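Local coordinates for methanol--corrinoid protein co-methyltransferase (Methanosarcina barkeri, PDB 2I2X) that catalyses, as the zinc-dependent MtaB subunit of a heterotetramer with MtaC, the transfer of the methyl group of methanol to the cob(I)amide carried by MtaC in methanogenesis, at residues Y62-V74 with A104-I118. Sequence-based numbering, arbitrary orientation.
Sequences YERITTDVMERMV and AQKTIMEKYHDEYGI
With its ring anti to the backbone carbonyl carbon, Tyr-112 lies flat against Met-70 and reaches Glu-71, whose CG stands anti to the backbone N (chi1 -176°) before the chain bends at chi2 to bring the carboxylate back. Helices 55-76 and 95-116, which carry these residues, are neighbouring outer helices of the TIM barrel, with strand 80-86 between them in the chain and strand 119-126 after the second; their axes run nearly parallel, 9.2 Å apart at closest approach and crossing at -23°. Tyr-112 is a knob in a hole formed by Thr-67, Met-70, Glu-71 and Val-74. Met-70 CB sits over the centre of its ring, 3.5 Å from the centroid, a CH-pi contact, while the bent chain carries CE on to the CG2 of Ile-118. The phenol OH donates to Glu-71 OE1, 2.8 Å away, which accepts through its anti lone pair, with carboxylate and ring planes 68° apart. A tyrosine thus serves both an apolar groove and its polar margin; a phenylalanine in its place would probably keep the packing on Met-70 but leave Glu-71 OE1 without this donor. Near the C-terminal ends, Val-74 puts CG2 over one face of the Tyr-116 ring, while Ile-118, beyond the positive-phi Gly-117, turns back so that its CD1 meets Met-73 CB at 3.6 Å. Toward the other end, the short side chain of Thr-66 suits the close spacing: its CG2 packs on Ile-108 CG2 at 3.8 Å, and OG1 of this buried residue donates to Tyr-62 O. Gln-105 beside it sends NE2 to Thr-85 of strand 80-86. On the partly exposed side, a water donates to both Glu-63 OE2, at 2.6 Å, and Ala-104 O.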
ATOM      1  N   TYR A  62      16.854  -9.448   1.968  1.00 13.18           N
ATOM      2  CA  TYR A  62      16.285  -9.478   3.304  1.00 12.17           C
ATOM      3  C   TYR A  62      16.954  -8.479   4.239  1.00 12.34           C
ATOM      4  O   TYR A  62      16.300  -7.920   5.126  1.00 12.12           O
ATOM      5  CB  TYR A  62      16.297 -10.892   3.908  1.00 11.23           C
ATOM      6  CG  TYR A  62      15.236 -11.812   3.352  1.00  9.65           C
ATOM      7  CD1 TYR A  62      13.879 -11.561   3.567  1.00 10.08           C
ATOM      8  CD2 TYR A  62      15.587 -12.954   2.650  1.00  9.02           C
ATOM      9  CE1 TYR A  62      12.884 -12.424   3.069  1.00 10.60           C
ATOM     10  CE2 TYR A  62      14.619 -13.831   2.136  1.00 11.05           C
ATOM     11  CZ  TYR A  62      13.261 -13.559   2.349  1.00 11.55           C
ATOM     12  OH  TYR A  62      12.314 -14.415   1.841  1.00  8.43           O
ATOM     13  N   GLU A  63      18.250  -8.251   4.049  1.00 12.39           N
ATOM     14  CA  GLU A  63      18.922  -7.189   4.789  1.00 12.56           C
ATOM     15  C   GLU A  63      18.339  -5.837   4.440  1.00 12.06           C
ATOM     16  O   GLU A  63      18.166  -4.985   5.310  1.00 12.54           O
ATOM     17  CB  GLU A  63      20.423  -7.204   4.549  1.00 12.40           C
ATOM     18  CG  GLU A  63      21.086  -8.272   5.377  1.00 15.60           C
ATOM     19  CD  GLU A  63      22.589  -8.323   5.239  1.00 17.62           C
ATOM     20  OE1 GLU A  63      23.116  -8.146   4.128  1.00 19.81           O
ATOM     21  OE2 GLU A  63      23.252  -8.573   6.260  1.00 19.42           O
ATOM     22  N   ARG A  64      18.020  -5.634   3.175  1.00 11.70           N
ATOM     23  CA  ARG A  64      17.479  -4.349   2.773  1.00 12.12           C
ATOM     24  C   ARG A  64      16.091  -4.171   3.385  1.00 11.48           C
ATOM     25  O   ARG A  64      15.767  -3.083   3.870  1.00 10.88           O
ATOM     26  CB  ARG A  64      17.433  -4.222   1.246  1.00 12.98           C
ATOM     27  CG  ARG A  64      18.780  -3.924   0.619  1.00 15.13           C
ATOM     28  CD  ARG A  64      18.757  -4.138  -0.889  1.00 20.63           C
ATOM     29  NE  ARG A  64      20.006  -3.640  -1.442  1.00 26.59           N
ATOM     30  CZ  ARG A  64      20.387  -3.708  -2.713  1.00 29.31           C
ATOM     31  NH1 ARG A  64      19.610  -4.283  -3.627  1.00 29.90           N
ATOM     32  NH2 ARG A  64      21.566  -3.176  -3.057  1.00 29.54           N
ATOM     33  N   ILE A  65      15.306  -5.256   3.379  1.00 10.69           N
ATOM     34  CA  ILE A  65      13.943  -5.257   3.900  1.00 10.21           C
ATOM     35  C   ILE A  65      14.001  -4.889   5.386  1.00 10.29           C
ATOM     36  O   ILE A  65      13.282  -3.990   5.845  1.00 10.29           O
ATOM     37  CB  ILE A  65      13.236  -6.635   3.669  1.00 10.05           C
ATOM     38  CG1 ILE A  65      12.886  -6.840   2.182  1.00  9.68           C
ATOM     39  CG2 ILE A  65      11.981  -6.741   4.487  1.00  8.63           C
ATOM     40  CD1 ILE A  65      12.642  -8.320   1.786  1.00  3.05           C
ATOM     41  N   THR A  66      14.913  -5.547   6.107  1.00  9.77           N
ATOM     42  CA  THR A  66      14.999  -5.434   7.540  1.00  9.50           C
ATOM     43  C   THR A  66      15.437  -4.028   7.912  1.00  9.85           C
ATOM     44  O   THR A  66      14.832  -3.385   8.779  1.00 10.60           O
ATOM     45  CB  THR A  66      15.962  -6.479   8.145  1.00  9.39           C
ATOM     46  OG1 THR A  66      15.623  -7.780   7.658  1.00 10.13           O
ATOM     47  CG2 THR A  66      15.874  -6.489   9.654  1.00  7.59           C
ATOM     48  N   THR A  67      16.475  -3.544   7.253  1.00  9.48           N
ATOM     49  CA  THR A  67      16.915  -2.197   7.491  1.00  9.09           C
ATOM     50  C   THR A  67      15.786  -1.229   7.199  1.00  9.11           C
ATOM     51  O   THR A  67      15.528  -0.369   7.999  1.00  9.80           O
ATOM     52  CB  THR A  67      18.189  -1.871   6.684  1.00  9.42           C
ATOM     53  OG1 THR A  67      19.252  -2.713   7.162  1.00 11.39           O
ATOM     54  CG2 THR A  67      18.582  -0.405   6.826  1.00  4.85           C
ATOM     55  N   ASP A  68      15.093  -1.375   6.084  1.00  9.13           N
ATOM     56  CA  ASP A  68      14.042  -0.413   5.721  1.00  9.74           C
ATOM     57  C   ASP A  68      12.892  -0.288   6.735  1.00  9.61           C
ATOM     58  O   ASP A  68      12.426   0.824   7.056  1.00  9.84           O
ATOM     59  CB  ASP A  68      13.480  -0.755   4.350  1.00 10.00           C
ATOM     60  CG  ASP A  68      14.422  -0.372   3.233  1.00 12.20           C
ATOM     61  OD1 ASP A  68      15.522   0.166   3.527  1.00 14.36           O
ATOM     62  OD2 ASP A  68      14.072  -0.618   2.058  1.00 13.61           O
ATOM     63  N   VAL A  69      12.461  -1.440   7.228  1.00  9.26           N
ATOM     64  CA  VAL A  69      11.462  -1.552   8.267  1.00  9.12           C
ATOM     65  C   VAL A  69      11.930  -0.925   9.586  1.00  9.71           C
ATOM     66  O   VAL A  69      11.214  -0.092  10.164  1.00 10.47           O
ATOM     67  CB  VAL A  69      11.120  -3.057   8.535  1.00  9.40           C
ATOM     68  CG1 VAL A  69      10.175  -3.177   9.711  1.00  7.67           C
ATOM     69  CG2 VAL A  69      10.537  -3.718   7.297  1.00  6.89           C
ATOM     70  N   MET A  70      13.102  -1.319  10.087  1.00  9.20           N
ATOM     71  CA  MET A  70      13.529  -0.803  11.394  1.00  9.81           C
ATOM     72  C   MET A  70      13.698   0.743  11.321  1.00  9.69           C
ATOM     73  O   MET A  70      13.287   1.479  12.213  1.00  9.14           O
ATOM     74  CB  MET A  70      14.816  -1.487  11.895  1.00  9.58           C
ATOM     75  CG  MET A  70      14.742  -3.035  12.090  1.00 10.08           C
ATOM     76  SD  MET A  70      13.414  -3.585  13.205  1.00 10.87           S
ATOM     77  CE  MET A  70      13.791  -2.774  14.765  1.00  8.54           C
ATOM     78  N   GLU A  71      14.285   1.210  10.232  1.00  9.43           N
ATOM     79  CA  GLU A  71      14.529   2.612  10.038  1.00 10.04           C
ATOM     80  C   GLU A  71      13.186   3.352  10.101  1.00  9.50           C
ATOM     81  O   GLU A  71      13.029   4.288  10.879  1.00  9.80           O
ATOM     82  CB  GLU A  71      15.291   2.832   8.710  1.00 10.38           C
ATOM     83  CG  GLU A  71      15.711   4.278   8.412  1.00 12.16           C
ATOM     84  CD  GLU A  71      16.641   4.900   9.470  1.00 14.93           C
ATOM     85  OE1 GLU A  71      17.315   4.148  10.232  1.00 12.33           O
ATOM     86  OE2 GLU A  71      16.681   6.163   9.518  1.00 15.86           O
ATOM     87  N   ARG A  72      12.192   2.882   9.357  1.00  8.64           N
ATOM     88  CA  ARG A  72      10.921   3.560   9.371  1.00  7.64           C
ATOM     89  C   ARG A  72      10.292   3.618  10.752  1.00  7.28           C
ATOM     90  O   ARG A  72       9.765   4.651  11.147  1.00  7.39           O
ATOM     91  CB  ARG A  72       9.924   2.939   8.400  1.00  7.45           C
ATOM     92  CG  ARG A  72       8.692   3.848   8.288  1.00  8.09           C
ATOM     93  CD  ARG A  72       9.056   5.159   7.496  1.00  9.65           C
ATOM     94  NE  ARG A  72       7.993   5.289   6.539  1.00 11.91           N
ATOM     95  CZ  ARG A  72       8.122   5.393   5.236  1.00 11.89           C
ATOM     96  NH1 ARG A  72       9.292   5.530   4.664  1.00 12.42           N
ATOM     97  NH2 ARG A  72       7.027   5.423   4.514  1.00 14.74           N
ATOM     98  N   MET A  73      10.319   2.502  11.473  1.00  6.91           N
ATOM     99  CA  MET A  73       9.667   2.426  12.765  1.00  6.54           C
ATOM    100  C   MET A  73      10.235   3.486  13.698  1.00  6.82           C
ATOM    101  O   MET A  73       9.474   4.141  14.406  1.00  7.15           O
ATOM    102  CB  MET A  73       9.802   1.032  13.382  1.00  6.78           C
ATOM    103  CG  MET A  73       9.028  -0.096  12.672  1.00  6.83           C
ATOM    104  SD  MET A  73       7.301   0.302  12.312  1.00  9.65           S
ATOM    105  CE  MET A  73       6.643  -0.289  13.792  1.00 11.11           C
ATOM    106  N   VAL A  74      11.553   3.683  13.686  1.00  6.39           N
ATOM    107  CA  VAL A  74      12.155   4.610  14.638  1.00  6.49           C
ATOM    108  C   VAL A  74      11.947   6.059  14.168  1.00  6.79           C
ATOM    109  O   VAL A  74      11.839   6.965  14.983  1.00  6.33           O
ATOM    110  CB  VAL A  74      13.664   4.273  14.995  1.00  6.46           C
ATOM    111  CG1 VAL A  74      13.794   2.816  15.567  1.00  7.16           C
ATOM    112  CG2 VAL A  74      14.572   4.458  13.806  1.00  4.20           C
ATOM    113  N   ALA A 104      21.087 -12.877   9.494  1.00 13.63           N
ATOM    114  CA  ALA A 104      21.350 -11.571   8.957  1.00 14.07           C
ATOM    115  C   ALA A 104      20.290 -10.578   9.418  1.00 14.59           C
ATOM    116  O   ALA A 104      20.632  -9.434   9.740  1.00 15.62           O
ATOM    117  CB  ALA A 104      21.424 -11.630   7.454  1.00 13.83           C
ATOM    118  N   GLN A 105      19.020 -11.012   9.455  1.00 14.48           N
ATOM    119  CA  GLN A 105      17.896 -10.171   9.940  1.00 13.70           C
ATOM    120  C   GLN A 105      18.043  -9.806  11.421  1.00 13.77           C
ATOM    121  O   GLN A 105      17.971  -8.624  11.778  1.00 13.97           O
ATOM    122  CB  GLN A 105      16.551 -10.851   9.701  1.00 13.44           C
ATOM    123  CG  GLN A 105      16.185 -11.049   8.243  1.00 11.29           C
ATOM    124  CD  GLN A 105      14.709 -11.377   8.049  1.00 11.60           C
ATOM    125  OE1 GLN A 105      13.880 -10.477   7.856  1.00 12.74           O
ATOM    126  NE2 GLN A 105      14.375 -12.659   8.067  1.00  5.69           N
ATOM    127  N   LYS A 106      18.279 -10.808  12.277  1.00 13.35           N
ATOM    128  CA  LYS A 106      18.409 -10.570  13.727  1.00 12.90           C
ATOM    129  C   LYS A 106      19.557  -9.626  14.086  1.00 13.05           C
ATOM    130  O   LYS A 106      19.445  -8.836  15.047  1.00 12.98           O
ATOM    131  CB  LYS A 106      18.554 -11.879  14.524  1.00 12.69           C
ATOM    132  CG  LYS A 106      18.243 -11.713  16.020  1.00 12.31           C
ATOM    133  CD  LYS A 106      16.814 -11.110  16.150  1.00 14.27           C
ATOM    134  CE  LYS A 106      16.231 -11.283  17.498  1.00 15.70           C
ATOM    135  NZ  LYS A 106      15.826 -12.714  17.760  1.00 16.62           N
ATOM    136  N   THR A 107      20.653  -9.719  13.328  1.00 12.73           N
ATOM    137  CA  THR A 107      21.825  -8.879  13.544  1.00 12.76           C
ATOM    138  C   THR A 107      21.419  -7.399  13.430  1.00 13.31           C
ATOM    139  O   THR A 107      21.730  -6.597  14.304  1.00 13.09           O
ATOM    140  CB  THR A 107      22.990  -9.227  12.554  1.00 12.87           C
ATOM    141  OG1 THR A 107      23.417 -10.595  12.729  1.00 13.16           O
ATOM    142  CG2 THR A 107      24.179  -8.274  12.738  1.00 11.11           C
ATOM    143  N   ILE A 108      20.708  -7.054  12.361  1.00 13.62           N
ATOM    144  CA  ILE A 108      20.245  -5.683  12.166  1.00 14.23           C
ATOM    145  C   ILE A 108      19.248  -5.277  13.269  1.00 15.17           C
ATOM    146  O   ILE A 108      19.350  -4.171  13.834  1.00 15.80           O
ATOM    147  CB  ILE A 108      19.632  -5.508  10.770  1.00 14.17           C
ATOM    148  CG1 ILE A 108      20.743  -5.573   9.712  1.00 12.66           C
ATOM    149  CG2 ILE A 108      18.779  -4.247  10.691  1.00 12.75           C
ATOM    150  CD1 ILE A 108      20.261  -6.002   8.342  1.00 12.17           C
ATOM    151  N   MET A 109      18.324  -6.184  13.590  1.00 14.91           N
ATOM    152  CA  MET A 109      17.298  -5.934  14.600  1.00 15.06           C
ATOM    153  C   MET A 109      17.931  -5.623  15.929  1.00 15.36           C
ATOM    154  O   MET A 109      17.443  -4.744  16.651  1.00 15.65           O
ATOM    155  CB  MET A 109      16.325  -7.125  14.738  1.00 14.82           C
ATOM    156  CG  MET A 109      15.422  -7.344  13.526  1.00 13.77           C
ATOM    157  SD  MET A 109      14.333  -8.776  13.725  1.00 15.23           S
ATOM    158  CE  MET A 109      14.050  -9.139  12.013  1.00 17.12           C
ATOM    159  N   GLU A 110      19.020  -6.327  16.247  1.00 16.33           N
ATOM    160  CA  GLU A 110      19.810  -6.071  17.486  1.00 16.78           C
ATOM    161  C   GLU A 110      20.445  -4.701  17.469  1.00 16.33           C
ATOM    162  O   GLU A 110      20.358  -3.977  18.455  1.00 16.57           O
ATOM    163  CB  GLU A 110      20.881  -7.129  17.720  1.00 16.52           C
ATOM    164  CG  GLU A 110      20.326  -8.381  18.393  1.00 19.57           C
ATOM    165  CD  GLU A 110      21.056  -9.704  18.049  1.00 20.64           C
ATOM    166  OE1 GLU A 110      21.871  -9.789  17.108  1.00 20.32           O
ATOM    167  OE2 GLU A 110      20.777 -10.694  18.744  1.00 24.72           O
ATOM    168  N   LYS A 111      21.066  -4.336  16.352  1.00 15.88           N
ATOM    169  CA  LYS A 111      21.665  -3.024  16.257  1.00 16.40           C
ATOM    170  C   LYS A 111      20.617  -1.918  16.594  1.00 15.79           C
ATOM    171  O   LYS A 111      20.922  -0.994  17.359  1.00 15.41           O
ATOM    172  CB  LYS A 111      22.348  -2.824  14.887  1.00 17.32           C
ATOM    173  CG  LYS A 111      23.016  -1.430  14.690  1.00 21.65           C
ATOM    174  CD  LYS A 111      23.342  -1.071  13.210  1.00 27.88           C
ATOM    175  CE  LYS A 111      23.466   0.489  12.950  1.00 31.03           C
ATOM    176  NZ  LYS A 111      22.184   1.171  12.446  1.00 31.14           N
ATOM    177  N   TYR A 112      19.390  -2.038  16.063  1.00 14.61           N
ATOM    178  CA  TYR A 112      18.344  -1.045  16.308  1.00 13.99           C
ATOM    179  C   TYR A 112      17.824  -1.103  17.722  1.00 14.34           C
ATOM    180  O   TYR A 112      17.587  -0.061  18.336  1.00 14.31           O
ATOM    181  CB  TYR A 112      17.176  -1.175  15.324  1.00 13.27           C
ATOM    182  CG  TYR A 112      17.423  -0.468  14.029  1.00 12.57           C
ATOM    183  CD1 TYR A 112      18.185  -1.072  13.019  1.00  9.22           C
ATOM    184  CD2 TYR A 112      16.926   0.832  13.810  1.00 12.50           C
ATOM    185  CE1 TYR A 112      18.434  -0.429  11.832  1.00  8.67           C
ATOM    186  CE2 TYR A 112      17.182   1.500  12.622  1.00 10.00           C
ATOM    187  CZ  TYR A 112      17.932   0.855  11.631  1.00 10.47           C
ATOM    188  OH  TYR A 112      18.186   1.489  10.439  1.00 11.06           O
ATOM    189  N   HIS A 113      17.632  -2.316  18.235  1.00 14.94           N
ATOM    190  CA  HIS A 113      17.169  -2.473  19.611  1.00 15.45           C
ATOM    191  C   HIS A 113      18.196  -1.867  20.590  1.00 16.10           C
ATOM    192  O   HIS A 113      17.806  -1.158  21.517  1.00 16.59           O
ATOM    193  CB  HIS A 113      16.836  -3.934  19.942  1.00 14.86           C
ATOM    194  CG  HIS A 113      16.488  -4.166  21.386  1.00 15.65           C
ATOM    195  ND1 HIS A 113      17.332  -4.823  22.262  1.00 14.07           N
ATOM    196  CD2 HIS A 113      15.399  -3.803  22.113  1.00 14.61           C
ATOM    197  CE1 HIS A 113      16.774  -4.861  23.462  1.00 15.01           C
ATOM    198  NE2 HIS A 113      15.600  -4.251  23.397  1.00 15.40           N
ATOM    199  N   ASP A 114      19.488  -2.111  20.359  1.00 16.54           N
ATOM    200  CA  ASP A 114      20.542  -1.561  21.213  1.00 17.67           C
ATOM    201  C   ASP A 114      20.580  -0.030  21.205  1.00 17.58           C
ATOM    202  O   ASP A 114      20.648   0.584  22.272  1.00 17.54           O
ATOM    203  CB  ASP A 114      21.919  -2.145  20.871  1.00 17.82           C
ATOM    204  CG  ASP A 114      22.019  -3.648  21.169  1.00 20.86           C
ATOM    205  OD1 ASP A 114      21.239  -4.170  22.001  1.00 24.32           O
ATOM    206  OD2 ASP A 114      22.896  -4.324  20.575  1.00 23.72           O
ATOM    207  N   GLU A 115      20.509   0.576  20.023  1.00 17.70           N
ATOM    208  CA  GLU A 115      20.521   2.037  19.893  1.00 18.19           C
ATOM    209  C   GLU A 115      19.294   2.761  20.410  1.00 17.25           C
ATOM    210  O   GLU A 115      19.423   3.761  21.123  1.00 17.49           O
ATOM    211  CB  GLU A 115      20.665   2.435  18.447  1.00 19.25           C
ATOM    212  CG  GLU A 115      22.052   2.829  18.069  1.00 26.92           C
ATOM    213  CD  GLU A 115      22.047   4.133  17.292  1.00 34.07           C
ATOM    214  OE1 GLU A 115      22.079   5.214  17.950  1.00 34.24           O
ATOM    215  OE2 GLU A 115      22.008   4.050  16.029  1.00 37.25           O
ATOM    216  N   TYR A 116      18.106   2.281  20.033  1.00 15.39           N
ATOM    217  CA  TYR A 116      16.893   3.026  20.297  1.00 13.74           C
ATOM    218  C   TYR A 116      15.975   2.416  21.354  1.00 12.61           C
ATOM    219  O   TYR A 116      15.070   3.089  21.825  1.00 11.83           O
ATOM    220  CB  TYR A 116      16.102   3.190  19.000  1.00 14.20           C
ATOM    221  CG  TYR A 116      16.850   3.783  17.811  1.00 13.92           C
ATOM    222  CD1 TYR A 116      16.962   5.169  17.646  1.00 14.25           C
ATOM    223  CD2 TYR A 116      17.418   2.958  16.841  1.00 12.61           C
ATOM    224  CE1 TYR A 116      17.638   5.718  16.545  1.00 12.64           C
ATOM    225  CE2 TYR A 116      18.082   3.487  15.738  1.00 12.25           C
ATOM    226  CZ  TYR A 116      18.193   4.873  15.599  1.00 12.99           C
ATOM    227  OH  TYR A 116      18.854   5.394  14.510  1.00 11.20           O
ATOM    228  N   GLY A 117      16.181   1.138  21.704  1.00 11.96           N
ATOM    229  CA  GLY A 117      15.261   0.414  22.602  1.00 10.00           C
ATOM    230  C   GLY A 117      13.877   0.058  22.041  1.00  9.99           C
ATOM    231  O   GLY A 117      12.946  -0.171  22.802  1.00  9.77           O
ATOM    232  N   ILE A 118      13.733   0.014  20.714  1.00  8.89           N
ATOM    233  CA  ILE A 118      12.530  -0.478  20.088  1.00  8.23           C
ATOM    234  C   ILE A 118      12.423  -2.002  20.315  1.00  8.67           C
ATOM    235  O   ILE A 118      13.398  -2.725  20.146  1.00  7.82           O
ATOM    236  CB  ILE A 118      12.523  -0.158  18.558  1.00  8.35           C
ATOM    237  CG1 ILE A 118      11.252  -0.690  17.892  1.00  6.83           C
ATOM    238  CG2 ILE A 118      13.800  -0.682  17.857  1.00  7.77           C
ATOM    239  CD1 ILE A 118      11.077  -0.226  16.466  1.00  4.31           C
TER
HETATM  240  O   HOH W   1      23.210  -8.239   8.873  1.00 12.88           O
HETATM  241  O   HOH W   2      19.293   4.519  12.266  1.00 11.87           O